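PDB 6TNE: histidine kinase from Caulobacter vibrioides, which probably works as a sensor kinase in a phosphorelay, its receiver domain accepting a phosphoryl group passed on from a histidine. Local coordinates for residues 76-82 / 97-103; 37-41 / 67-71; 5-9 / 54-58. All coordinates share one frame; numbering follows the deposited sequence. Where two conformers were deposited one is given.

Contact 1: residues 76-82 / 97-103; sequences PVMFISG and GVTFLPK
Lys103 bends back across the end of strand 77-81, and its side chain can be followed atom by atom. CB lies 3.7 Å from Gly82 N, and CG runs on beside the backbone of Ser81. The bend at chi3 (-108°) brings CE to 3.9 Å from Ser81 CA and close to Ile80 CG1. Beyond it NZ makes salt bridges to Glu7 and Asp53, the arrangement of the lysine that faces the acidic pocket in receiver domains.

The backbone beneath is a parallel pair of strands, 28° apart in direction and in register from Val77-Val98 to Ser81-Pro102. Thr99 N reaches Val77 O at 2.9 Å, and Leu101 N meets Phe79 O at 2.8 Å. Ser81 N to Leu101 O is a weak bond of 3.5 Å, but the pairing recovers in the next one, Lys103 N to Ser81 O at 2.9 Å, whose donor stands above the carbonyl plane.

On the face carrying Val77, Phe79 and Val98, Val98 CG1 touches the edge of the Phe79 ring, 3.8 Å from CD2, while Val77 CG1 lies over one ring face near the rim. Phe100 runs beside Phe79; it stands three residues before the lysine, where response regulators often carry a switch aromatic, and was modelled in two conformers. On the other face Met78 SD meets Leu101 CD2 at 4.2 Å.

Strand 98-102 is one of the two edge strands of the five-stranded parallel sheet, and strand 77-81 separates it from strand 49-53. Helix 107-118 packs on Met78 and Leu101, whereas helix 61-72 receives Val77, Phe79 and Val98 on the reverse side.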
ATOM      1  N   PRO A  76       5.473  -5.960   5.272  1.00 17.92           N
ATOM      2  CA  PRO A  76       5.759  -6.073   3.838  1.00 19.05           C
ATOM      3  C   PRO A  76       5.257  -4.862   3.070  1.00 16.54           C
ATOM      4  O   PRO A  76       4.388  -4.105   3.517  1.00 15.04           O
ATOM      5  CB  PRO A  76       4.978  -7.327   3.425  1.00 20.70           C
ATOM      6  CG  PRO A  76       3.863  -7.483   4.513  1.00 24.14           C
ATOM      7  CD  PRO A  76       4.550  -7.012   5.756  1.00 19.43           C
ATOM      8  N   VAL A  77       5.816  -4.698   1.888  1.00 16.91           N
ATOM      9  CA  VAL A  77       5.517  -3.581   1.003  1.00 15.86           C
ATOM     10  C   VAL A  77       5.271  -4.143  -0.382  1.00 14.83           C
ATOM     11  O   VAL A  77       6.067  -4.970  -0.859  1.00 17.68           O
ATOM     12  CB  VAL A  77       6.661  -2.544   0.977  1.00 17.71           C
ATOM     13  CG1 VAL A  77       6.371  -1.435  -0.020  1.00 20.50           C
ATOM     14  CG2 VAL A  77       7.003  -2.056   2.399  1.00 20.10           C
ATOM     15  N   MET A  78       4.212  -3.694  -1.036  1.00 13.07           N
ATOM     16  CA  MET A  78       3.872  -4.106  -2.386  1.00 12.04           C
ATOM     17  C   MET A  78       3.726  -2.869  -3.235  1.00 11.62           C
ATOM     18  O   MET A  78       2.878  -2.001  -2.942  1.00 12.54           O
ATOM     19  CB  MET A  78       2.553  -4.831  -2.356  1.00 14.62           C
ATOM     20  CG  MET A  78       2.106  -5.305  -3.693  1.00 18.83           C
ATOM     21  SD  MET A  78       0.677  -6.372  -3.684  1.00 30.80           S
ATOM     22  CE  MET A  78      -0.522  -5.492  -2.770  1.00 44.70           C
ATOM     23  N   PHE A  79       4.559  -2.732  -4.247  1.00 11.48           N
ATOM     24  CA  PHE A  79       4.460  -1.649  -5.206  1.00 11.62           C
ATOM     25  C   PHE A  79       3.605  -2.074  -6.368  1.00 12.72           C
ATOM     26  O   PHE A  79       3.677  -3.219  -6.811  1.00 14.39           O
ATOM     27  CB  PHE A  79       5.846  -1.255  -5.696  1.00 12.83           C
ATOM     28  CG  PHE A  79       6.638  -0.521  -4.661  1.00 12.38           C
ATOM     29  CD1 PHE A  79       6.176   0.711  -4.149  1.00 13.12           C
ATOM     30  CD2 PHE A  79       7.796  -1.061  -4.147  1.00 14.67           C
ATOM     31  CE1 PHE A  79       6.884   1.384  -3.151  1.00 13.87           C
ATOM     32  CE2 PHE A  79       8.488  -0.399  -3.136  1.00 15.92           C
ATOM     33  CZ  PHE A  79       8.041   0.810  -2.652  1.00 15.10           C
ATOM     34  N   ILE A  80       2.836  -1.139  -6.883  1.00 12.99           N
ATOM     35  CA  ILE A  80       1.990  -1.345  -8.043  1.00 13.52           C
ATOM     36  C   ILE A  80       2.356  -0.299  -9.088  1.00 12.99           C
ATOM     37  O   ILE A  80       2.656   0.850  -8.757  1.00 14.34           O
ATOM     38  CB  ILE A  80       0.488  -1.315  -7.686  1.00 13.82           C
ATOM     39  CG1 ILE A  80       0.010   0.028  -7.124  1.00 14.25           C
ATOM     40  CG2 ILE A  80       0.150  -2.458  -6.681  1.00 17.42           C
ATOM     41  CD1 ILE A  80      -1.447   0.089  -6.866  1.00 17.00           C
ATOM     42  N   SER A  81       2.318  -0.682 -10.362  1.00 13.98           N
ATOM     43  CA  SER A  81       2.577   0.310 -11.408  1.00 17.02           C
ATOM     44  C   SER A  81       2.208  -0.282 -12.748  1.00 18.38           C
ATOM     45  O   SER A  81       2.301  -1.499 -12.948  1.00 19.56           O
ATOM     46  CB  SER A  81       4.055   0.735 -11.514  1.00 19.46           C
ATOM     47  OG  SER A  81       4.217   1.781 -12.474  1.00 21.17           O
ATOM     48  N   GLY A  82       1.814   0.608 -13.679  1.00 20.39           N
ATOM     49  CA  GLY A  82       1.633   0.239 -15.071  1.00 26.01           C
ATOM     50  C   GLY A  82       2.918   0.150 -15.846  1.00 28.09           C
ATOM     51  O   GLY A  82       2.898  -0.308 -16.993  1.00 30.62           O
ATOM     52  N   GLY A  97      11.276  -7.777   2.069  1.00 24.32           N
ATOM     53  CA  GLY A  97       9.832  -7.771   2.040  1.00 24.96           C
ATOM     54  C   GLY A  97       9.197  -6.895   0.985  1.00 24.65           C
ATOM     55  O   GLY A  97       8.058  -6.465   1.217  1.00 23.90           O
ATOM     56  N   VAL A  98       9.857  -6.637  -0.175  1.00 21.46           N
ATOM     57  CA  VAL A  98       9.334  -5.734  -1.237  1.00 16.92           C
ATOM     58  C   VAL A  98       8.909  -6.524  -2.469  1.00 16.04           C
ATOM     59  O   VAL A  98       9.684  -7.317  -3.036  1.00 18.11           O
ATOM     60  CB  VAL A  98      10.363  -4.664  -1.611  1.00 25.10           C
ATOM     61  CG1 VAL A  98       9.956  -3.958  -2.823  1.00 23.00           C
ATOM     62  CG2 VAL A  98      10.527  -3.661  -0.493  1.00 22.19           C
ATOM     63  N   THR A  99       7.653  -6.367  -2.859  1.00 14.39           N
ATOM     64  CA  THR A  99       7.072  -7.073  -3.991  1.00 14.21           C
ATOM     65  C   THR A  99       6.521  -6.068  -4.988  1.00 13.31           C
ATOM     66  O   THR A  99       6.398  -4.857  -4.689  1.00 13.84           O
ATOM     67  CB  THR A  99       5.975  -8.060  -3.542  1.00 15.27           C
ATOM     68  OG1 THR A  99       4.895  -7.341  -2.951  1.00 16.14           O
ATOM     69  CG2 THR A  99       6.481  -9.128  -2.590  1.00 17.07           C
ATOM     70  N   PHE A 100       6.067  -6.564  -6.141  0.51 14.92           N
ATOM     71  CA  PHE A 100       5.649  -5.736  -7.279  0.51 16.02           C
ATOM     72  C   PHE A 100       4.513  -6.408  -8.017  0.51 16.80           C
ATOM     73  O   PHE A 100       4.695  -7.535  -8.510  0.51 17.77           O
ATOM     74  CB  PHE A 100       6.782  -5.596  -8.268  0.51 21.86           C
ATOM     75  CG  PHE A 100       8.008  -5.057  -7.681  0.51 17.24           C
ATOM     76  CD1 PHE A 100       8.949  -5.896  -7.115  0.51 19.08           C
ATOM     77  CD2 PHE A 100       8.240  -3.689  -7.706  0.51 18.49           C
ATOM     78  CE1 PHE A 100      10.103  -5.403  -6.567  0.51 21.89           C
ATOM     79  CE2 PHE A 100       9.397  -3.185  -7.154  0.51 21.13           C
ATOM     80  CZ  PHE A 100      10.330  -4.050  -6.593  0.51 21.27           C
ATOM     81  N   LEU A 101       3.403  -5.690  -8.175  1.00 15.74           N
ATOM     82  CA  LEU A 101       2.209  -6.208  -8.855  1.00 17.19           C
ATOM     83  C   LEU A 101       1.898  -5.242  -9.990  1.00 18.36           C
ATOM     84  O   LEU A 101       1.756  -4.037  -9.751  1.00 17.85           O
ATOM     85  CB  LEU A 101       1.028  -6.321  -7.878  1.00 21.74           C
ATOM     86  CG  LEU A 101      -0.352  -6.851  -8.317  1.00 24.18           C
ATOM     87  CD1 LEU A 101      -0.203  -8.320  -8.619  1.00 29.08           C
ATOM     88  CD2 LEU A 101      -1.478  -6.604  -7.276  1.00 29.63           C
ATOM     89  N   PRO A 102       1.821  -5.700 -11.241  1.00 19.57           N
ATOM     90  CA  PRO A 102       1.554  -4.756 -12.329  1.00 23.21           C
ATOM     91  C   PRO A 102       0.107  -4.283 -12.311  1.00 21.96           C
ATOM     92  O   PRO A 102      -0.823  -5.022 -11.982  1.00 27.44           O
ATOM     93  CB  PRO A 102       1.853  -5.577 -13.597  1.00 25.45           C
ATOM     94  CG  PRO A 102       1.574  -6.964 -13.186  1.00 27.42           C
ATOM     95  CD  PRO A 102       1.998  -7.074 -11.723  1.00 22.41           C
ATOM     96  N   LYS A 103      -0.099  -3.042 -12.746  1.00 22.35           N
ATOM     97  CA  LYS A 103      -1.400  -2.517 -13.125  1.00 23.81           C
ATOM     98  C   LYS A 103      -1.655  -2.792 -14.603  1.00 27.66           C
ATOM     99  O   LYS A 103      -0.715  -2.867 -15.399  1.00 29.11           O
ATOM    100  CB  LYS A 103      -1.441  -1.015 -12.871  1.00 27.12           C
ATOM    101  CG  LYS A 103      -1.573  -0.647 -11.389  1.00 27.03           C
ATOM    102  CD  LYS A 103      -2.101   0.782 -11.181  1.00 29.61           C
ATOM    103  CE  LYS A 103      -1.039   1.676 -10.701  1.00 24.79           C
ATOM    104  NZ  LYS A 103      -1.505   3.092 -10.549  1.00 20.69           N
TER

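Contact 2: residues 37-41 / 67-71; sequences LIIAE and KARGY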
ATOM      1  N   LEU A  37       2.959   9.327   4.695  1.00 11.52           N
ATOM      2  CA  LEU A  37       3.979   9.399   5.738  1.00 12.57           C
ATOM      3  C   LEU A  37       3.360   9.792   7.072  1.00 12.39           C
ATOM      4  O   LEU A  37       3.747   9.273   8.111  1.00 14.38           O
ATOM      5  CB  LEU A  37       5.068  10.367   5.289  1.00 14.44           C
ATOM      6  CG  LEU A  37       6.307  10.405   6.152  1.00 21.27           C
ATOM      7  CD1 LEU A  37       6.970   9.042   6.299  1.00 19.49           C
ATOM      8  CD2 LEU A  37       7.266  11.410   5.501  1.00 22.18           C
ATOM      9  N   ILE A  38       2.400  10.718   7.068  1.00 13.02           N
ATOM     10  CA  ILE A  38       1.731  11.096   8.313  1.00 13.79           C
ATOM     11  C   ILE A  38       0.892   9.944   8.840  1.00 12.50           C
ATOM     12  O   ILE A  38       0.915   9.646  10.031  1.00 13.26           O
ATOM     13  CB  ILE A  38       0.900  12.363   8.061  1.00 15.83           C
ATOM     14  CG1 ILE A  38       1.854  13.530   7.855  1.00 20.55           C
ATOM     15  CG2 ILE A  38      -0.119  12.618   9.195  1.00 17.01           C
ATOM     16  CD1 ILE A  38       1.209  14.771   7.382  1.00 23.03           C
ATOM     17  N   ILE A  39       0.176   9.234   7.944  1.00 11.85           N
ATOM     18  CA  ILE A  39      -0.596   8.089   8.392  1.00 11.92           C
ATOM     19  C   ILE A  39       0.305   7.026   9.000  1.00 11.97           C
ATOM     20  O   ILE A  39       0.009   6.448  10.052  1.00 12.72           O
ATOM     21  CB  ILE A  39      -1.439   7.513   7.230  1.00 11.71           C
ATOM     22  CG1 ILE A  39      -2.507   8.509   6.798  1.00 12.97           C
ATOM     23  CG2 ILE A  39      -2.118   6.206   7.637  1.00 13.13           C
ATOM     24  CD1 ILE A  39      -3.078   8.197   5.431  1.00 14.74           C
ATOM     25  N   ALA A  40       1.440   6.764   8.344  1.00 12.50           N
ATOM     26  CA  ALA A  40       2.374   5.751   8.853  1.00 12.92           C
ATOM     27  C   ALA A  40       2.900   6.135  10.222  1.00 13.45           C
ATOM     28  O   ALA A  40       2.953   5.289  11.127  1.00 15.47           O
ATOM     29  CB  ALA A  40       3.519   5.540   7.855  1.00 14.14           C
ATOM     30  N   GLU A  41       3.265   7.407  10.408  1.00 13.45           N
ATOM     31  CA  GLU A  41       3.768   7.832  11.705  1.00 14.63           C
ATOM     32  C   GLU A  41       2.713   7.647  12.781  1.00 14.71           C
ATOM     33  O   GLU A  41       3.002   7.162  13.879  1.00 16.36           O
ATOM     34  CB  GLU A  41       4.198   9.277  11.636  1.00 17.15           C
ATOM     35  CG  GLU A  41       4.790   9.654  12.934  1.00 19.23           C
ATOM     36  CD  GLU A  41       5.346  11.037  12.940  1.00 22.50           C
ATOM     37  OE1 GLU A  41       6.066  11.377  13.906  1.00 27.59           O
ATOM     38  OE2 GLU A  41       5.057  11.800  11.990  1.00 22.67           O
ATOM     39  N   LYS A  67      11.354   6.807   3.549  1.00 15.10           N
ATOM     40  CA  LYS A  67      10.989   7.691   4.643  1.00 15.57           C
ATOM     41  C   LYS A  67      10.131   7.021   5.703  1.00 14.28           C
ATOM     42  O   LYS A  67      10.176   7.407   6.881  1.00 16.35           O
ATOM     43  CB  LYS A  67      10.274   8.913   4.093  1.00 16.00           C
ATOM     44  CG  LYS A  67      11.144   9.770   3.234  1.00 19.36           C
ATOM     45  CD  LYS A  67      10.368  10.948   2.694  1.00 23.66           C
ATOM     46  CE  LYS A  67      11.197  11.838   1.792  1.00 26.35           C
ATOM     47  NZ  LYS A  67      12.313  12.462   2.544  1.00 33.38           N
ATOM     48  N   ALA A  68       9.354   6.018   5.305  1.00 13.72           N
ATOM     49  CA  ALA A  68       8.325   5.450   6.167  1.00 13.84           C
ATOM     50  C   ALA A  68       8.703   4.094   6.721  1.00 13.15           C
ATOM     51  O   ALA A  68       8.012   3.607   7.592  1.00 14.39           O
ATOM     52  CB  ALA A  68       7.000   5.299   5.401  1.00 14.80           C
ATOM     53  N   ARG A  69       9.799   3.490   6.257  1.00 15.21           N
ATOM     54  CA  ARG A  69      10.120   2.126   6.642  1.00 16.72           C
ATOM     55  C   ARG A  69      10.226   1.959   8.145  1.00 14.97           C
ATOM     56  O   ARG A  69       9.753   0.951   8.681  1.00 16.61           O
ATOM     57  CB  ARG A  69      11.441   1.713   5.960  1.00 22.26           C
ATOM     58  CG  ARG A  69      11.792   0.230   5.967  0.57 32.08           C
ATOM     59  CD  ARG A  69      10.551  -0.607   5.986  0.57 29.15           C
ATOM     60  NE  ARG A  69      10.566  -1.731   5.053  0.57 25.66           N
ATOM     61  CZ  ARG A  69       9.679  -2.706   5.139  0.57 36.06           C
ATOM     62  NH1 ARG A  69       9.694  -3.730   4.277  0.57 26.47           N
ATOM     63  NH2 ARG A  69       8.764  -2.626   6.097  0.57 28.41           N
ATOM     64  N   GLY A  70      10.829   2.933   8.834  1.00 14.28           N
ATOM     65  CA  GLY A  70      10.934   2.853  10.294  1.00 14.66           C
ATOM     66  C   GLY A  70       9.565   2.774  10.979  1.00 13.96           C
ATOM     67  O   GLY A  70       9.352   1.979  11.896  1.00 14.19           O
ATOM     68  N   TYR A  71       8.580   3.577  10.508  1.00 14.45           N
ATOM     69  CA  TYR A  71       7.244   3.520  11.114  1.00 15.48           C
ATOM     70  C   TYR A  71       6.560   2.209  10.774  1.00 15.96           C
ATOM     71  O   TYR A  71       5.730   1.723  11.547  1.00 18.31           O
ATOM     72  CB  TYR A  71       6.382   4.684  10.601  1.00 16.06           C
ATOM     73  CG  TYR A  71       6.988   6.022  10.837  1.00 15.90           C
ATOM     74  CD1 TYR A  71       7.470   6.395  12.109  1.00 16.67           C
ATOM     75  CD2 TYR A  71       7.042   6.935   9.801  1.00 19.06           C
ATOM     76  CE1 TYR A  71       7.985   7.684  12.320  1.00 20.35           C
ATOM     77  CE2 TYR A  71       7.567   8.213   9.999  1.00 21.46           C
ATOM     78  CZ  TYR A  71       8.086   8.540  11.252  1.00 21.40           C
ATOM     79  OH  TYR A  71       8.600   9.795  11.436  1.00 26.60           O
TER
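Tyr71 lays its ring against the backbone of Glu41: Glu41 CA stands 3.9 Å from the ring centroid, only 13° off the normal, which identifies a CH-pi contact over the face. The extended Glu41 side chain then runs alongside the ring in the same direction. Its CG passes 3.8 Å from Tyr71 CE1, and the carboxylate ends near the hydroxyl with its plane 16° from that of the ring. Leu37 comes instead from the ring edge, with CD1 in plane and 3.8 Å from Tyr71 CE2. Because chi1 (-171°) sets Leu37 CG opposite the backbone N, the same methyl also reaches the other helix, 3.6 Å from Lys67 O and 3.8 Å from Ala68 CB.

Below the ring, small residues let the helices approach. Ala40 CB meets Ala68 CB at 4.3 Å, and Ala40 O lies 3.5 Å from Tyr71 CB. The segment axes are 9.0 Å apart and run nearly parallel, as expected of successive helices on one face of the alternating beta-alpha receiver fold, where helices 33-42 and 61-72 each follow a parallel strand.

In the next shell, the backbone bond from Glu41 N to Leu37 O keeps these two residues one turn apart on the same flank. Helix 61-72 is kinked at Gly70 and Tyr71, whose N atoms lack bonds to the preceding turn, and a backbone bond joins Tyr71 to Gly45. Farther out, Ile39 packs on Leu28 and Ala30 of strand 26-30, while Arg69 donates to the carbonyl of Ala75.

Contact 3: residues 5-9 / 54-58; sequences FVEDE and VIMPG
Asp8 and Met56 bring two loops together with their CA atoms 6.0 Å apart, one leaving strand 2-6 and the other following strand 49-53. Deeper in, Met56 crosses Val6 at about a right angle, placing SD 3.7 Å from Val6 CG1. Nearer its backbone, Met56 CG lies 3.6 Å from Asp8 OD1. The other carboxylate oxygen, Asp8 OD2, approaches the proline ring, 3.3 Å from Pro57 CD; chi1 of 59°, which puts CG between the backbone N and the carbonyl carbon, turns the group this way.

A water lies between the loops, 2.9 Å from both Asp8 OD2 and Ile55 O, and is placed to donate to either, although acceptors within its reach outnumber its protons. Glu7 OE2 and Asp8 OD1, both acceptors, lie 3.1 Å apart without bonding; Glu7 OE2 takes a bond from Glu9 N through its anti lone pair, while Glu7 OE1 pairs with Lys103.

Asp53 brings further carboxylate oxygen close to both Glu7 and Asp8. Carboxylates this close would be expected to repel one another unless a cation or the lysine offsets their charge, consistent with the magnesium-binding pocket of receiver domains.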
ATOM      1  N   PHE A   5      -2.828   1.990   1.859  1.00 11.68           N
ATOM      2  CA  PHE A   5      -2.957   1.880   0.403  1.00 10.97           C
ATOM      3  C   PHE A   5      -2.784   3.279  -0.163  1.00 10.29           C
ATOM      4  O   PHE A   5      -3.639   4.153   0.058  1.00 11.04           O
ATOM      5  CB  PHE A   5      -4.330   1.296   0.036  1.00 12.61           C
ATOM      6  CG  PHE A   5      -4.409   0.732  -1.349  1.00 11.60           C
ATOM      7  CD1 PHE A   5      -4.097   1.456  -2.473  1.00 15.35           C
ATOM      8  CD2 PHE A   5      -4.732  -0.601  -1.531  1.00 15.50           C
ATOM      9  CE1 PHE A   5      -4.146   0.876  -3.746  1.00 16.01           C
ATOM     10  CE2 PHE A   5      -4.810  -1.192  -2.801  1.00 17.96           C
ATOM     11  CZ  PHE A   5      -4.512  -0.446  -3.925  1.00 15.79           C
ATOM     12  N   VAL A   6      -1.696   3.498  -0.887  1.00 10.04           N
ATOM     13  CA  VAL A   6      -1.297   4.805  -1.392  1.00 10.01           C
ATOM     14  C   VAL A   6      -1.415   4.783  -2.906  1.00  9.74           C
ATOM     15  O   VAL A   6      -0.710   4.028  -3.585  1.00 11.24           O
ATOM     16  CB  VAL A   6       0.129   5.143  -0.953  1.00 10.65           C
ATOM     17  CG1 VAL A   6       0.443   6.600  -1.285  1.00 12.05           C
ATOM     18  CG2 VAL A   6       0.351   4.802   0.524  1.00 11.87           C
ATOM     19  N   GLU A   7      -2.315   5.601  -3.455  1.00 10.08           N
ATOM     20  CA  GLU A   7      -2.593   5.611  -4.888  1.00 10.35           C
ATOM     21  C   GLU A   7      -3.260   6.947  -5.187  1.00 11.54           C
ATOM     22  O   GLU A   7      -4.260   7.301  -4.565  1.00 12.27           O
ATOM     23  CB  GLU A   7      -3.488   4.413  -5.240  1.00 11.84           C
ATOM     24  CG  GLU A   7      -4.129   4.446  -6.620  1.00 14.53           C
ATOM     25  CD  GLU A   7      -3.119   4.496  -7.713  1.00 14.65           C
ATOM     26  OE1 GLU A   7      -2.480   3.476  -7.974  1.00 17.49           O
ATOM     27  OE2 GLU A   7      -2.914   5.561  -8.322  1.00 17.27           O
ATOM     28  N   ASP A   8      -2.689   7.693  -6.142  1.00 12.87           N
ATOM     29  CA  ASP A   8      -3.224   9.010  -6.476  1.00 13.70           C
ATOM     30  C   ASP A   8      -4.493   8.942  -7.302  1.00 14.10           C
ATOM     31  O   ASP A   8      -5.259   9.923  -7.323  1.00 16.72           O
ATOM     32  CB  ASP A   8      -2.194   9.863  -7.199  1.00 16.50           C
ATOM     33  CG  ASP A   8      -1.722   9.228  -8.455  1.00 17.99           C
ATOM     34  OD1 ASP A   8      -1.210   8.107  -8.401  1.00 19.49           O
ATOM     35  OD2 ASP A   8      -1.822   9.882  -9.517  1.00 21.64           O
ATOM     36  N   GLU A   9      -4.691   7.876  -8.081  1.00 13.17           N
ATOM     37  CA  GLU A   9      -5.863   7.776  -8.930  1.00 14.62           C
ATOM     38  C   GLU A   9      -7.037   7.315  -8.082  1.00 13.69           C
ATOM     39  O   GLU A   9      -7.111   6.148  -7.671  1.00 13.51           O
ATOM     40  CB  GLU A   9      -5.601   6.777 -10.030  1.00 17.79           C
ATOM     41  CG  GLU A   9      -6.570   6.863 -11.179  1.00 30.10           C
ATOM     42  CD  GLU A   9      -6.029   6.142 -12.396  1.00 35.49           C
ATOM     43  OE1 GLU A   9      -4.789   5.944 -12.457  1.00 35.85           O
ATOM     44  OE2 GLU A   9      -6.844   5.747 -13.258  1.00 39.81           O
ATOM     45  N   VAL A  54       3.905   3.457  -7.672  1.00 12.15           N
ATOM     46  CA  VAL A  54       5.300   3.878  -7.825  1.00 12.30           C
ATOM     47  C   VAL A  54       5.389   5.352  -8.181  1.00 12.60           C
ATOM     48  O   VAL A  54       6.072   6.123  -7.490  1.00 15.52           O
ATOM     49  CB  VAL A  54       6.042   2.952  -8.821  1.00 13.37           C
ATOM     50  CG1 VAL A  54       7.471   3.479  -9.072  1.00 15.58           C
ATOM     51  CG2 VAL A  54       6.054   1.540  -8.264  1.00 14.55           C
ATOM     52  N   ILE A  55       4.735   5.755  -9.260  1.00 15.08           N
ATOM     53  CA  ILE A  55       4.836   7.122  -9.763  1.00 16.78           C
ATOM     54  C   ILE A  55       3.562   7.855  -9.356  1.00 16.63           C
ATOM     55  O   ILE A  55       2.445   7.403  -9.671  1.00 17.48           O
ATOM     56  CB  ILE A  55       4.965   7.136 -11.291  1.00 19.95           C
ATOM     57  CG1 ILE A  55       6.219   6.353 -11.713  1.00 21.33           C
ATOM     58  CG2 ILE A  55       4.962   8.568 -11.786  1.00 22.71           C
ATOM     59  CD1 ILE A  55       7.500   6.716 -10.939  1.00 25.94           C
ATOM     60  N   MET A  56       3.698   8.928  -8.581  1.00 14.91           N
ATOM     61  CA  MET A  56       2.567   9.700  -8.055  1.00 14.39           C
ATOM     62  C   MET A  56       2.992  11.149  -8.001  1.00 15.24           C
ATOM     63  O   MET A  56       4.183  11.422  -7.804  1.00 14.41           O
ATOM     64  CB  MET A  56       2.238   9.282  -6.617  1.00 18.92           C
ATOM     65  CG  MET A  56       1.783   7.839  -6.477  1.00 18.27           C
ATOM     66  SD  MET A  56       1.399   7.446  -4.778  1.00 18.34           S
ATOM     67  CE  MET A  56       3.026   7.290  -4.033  1.00 18.18           C
ATOM     68  N   PRO A  57       2.072  12.097  -8.165  1.00 15.22           N
ATOM     69  CA  PRO A  57       2.441  13.502  -7.888  1.00 15.91           C
ATOM     70  C   PRO A  57       3.059  13.574  -6.486  1.00 14.75           C
ATOM     71  O   PRO A  57       2.526  12.979  -5.521  1.00 17.03           O
ATOM     72  CB  PRO A  57       1.102  14.239  -7.976  1.00 17.73           C
ATOM     73  CG  PRO A  57       0.228  13.383  -8.901  1.00 19.73           C
ATOM     74  CD  PRO A  57       0.657  11.937  -8.594  1.00 17.67           C
ATOM     75  N   GLY A  58       4.188  14.290  -6.362  1.00 14.44           N
ATOM     76  CA  GLY A  58       4.948  14.271  -5.124  1.00 14.47           C
ATOM     77  C   GLY A  58       6.008  13.172  -5.140  1.00 13.43           C
ATOM     78  O   GLY A  58       6.446  12.717  -6.194  1.00 14.19           O
TER
HETATM   79  O   HOH W   1       0.115   8.350 -11.029  1.00 37.79           O

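Overall arrangement
From the N terminus, the end of strand 2-6 and the loop after it form the first half of contact 3, which closes when residues 54-58 return after strand 49-53. Contact 2 opens within that span at residues 37-41 but closes beyond it at 67-71, so the two cross, although their nearest atoms stay about 7 Å apart. Contact 1 follows in series, its short loop including the unmodelled residues 84-94. Contact 3 thus joins the loops at the strand ends, contact 2 pairs two helices on one face of the sheet, and contact 1 adds the final strand. Contacts 1 and 3 meet where Phe79 packs on Val54; contacts 1 and 2 touch where Arg69 packs on Val77.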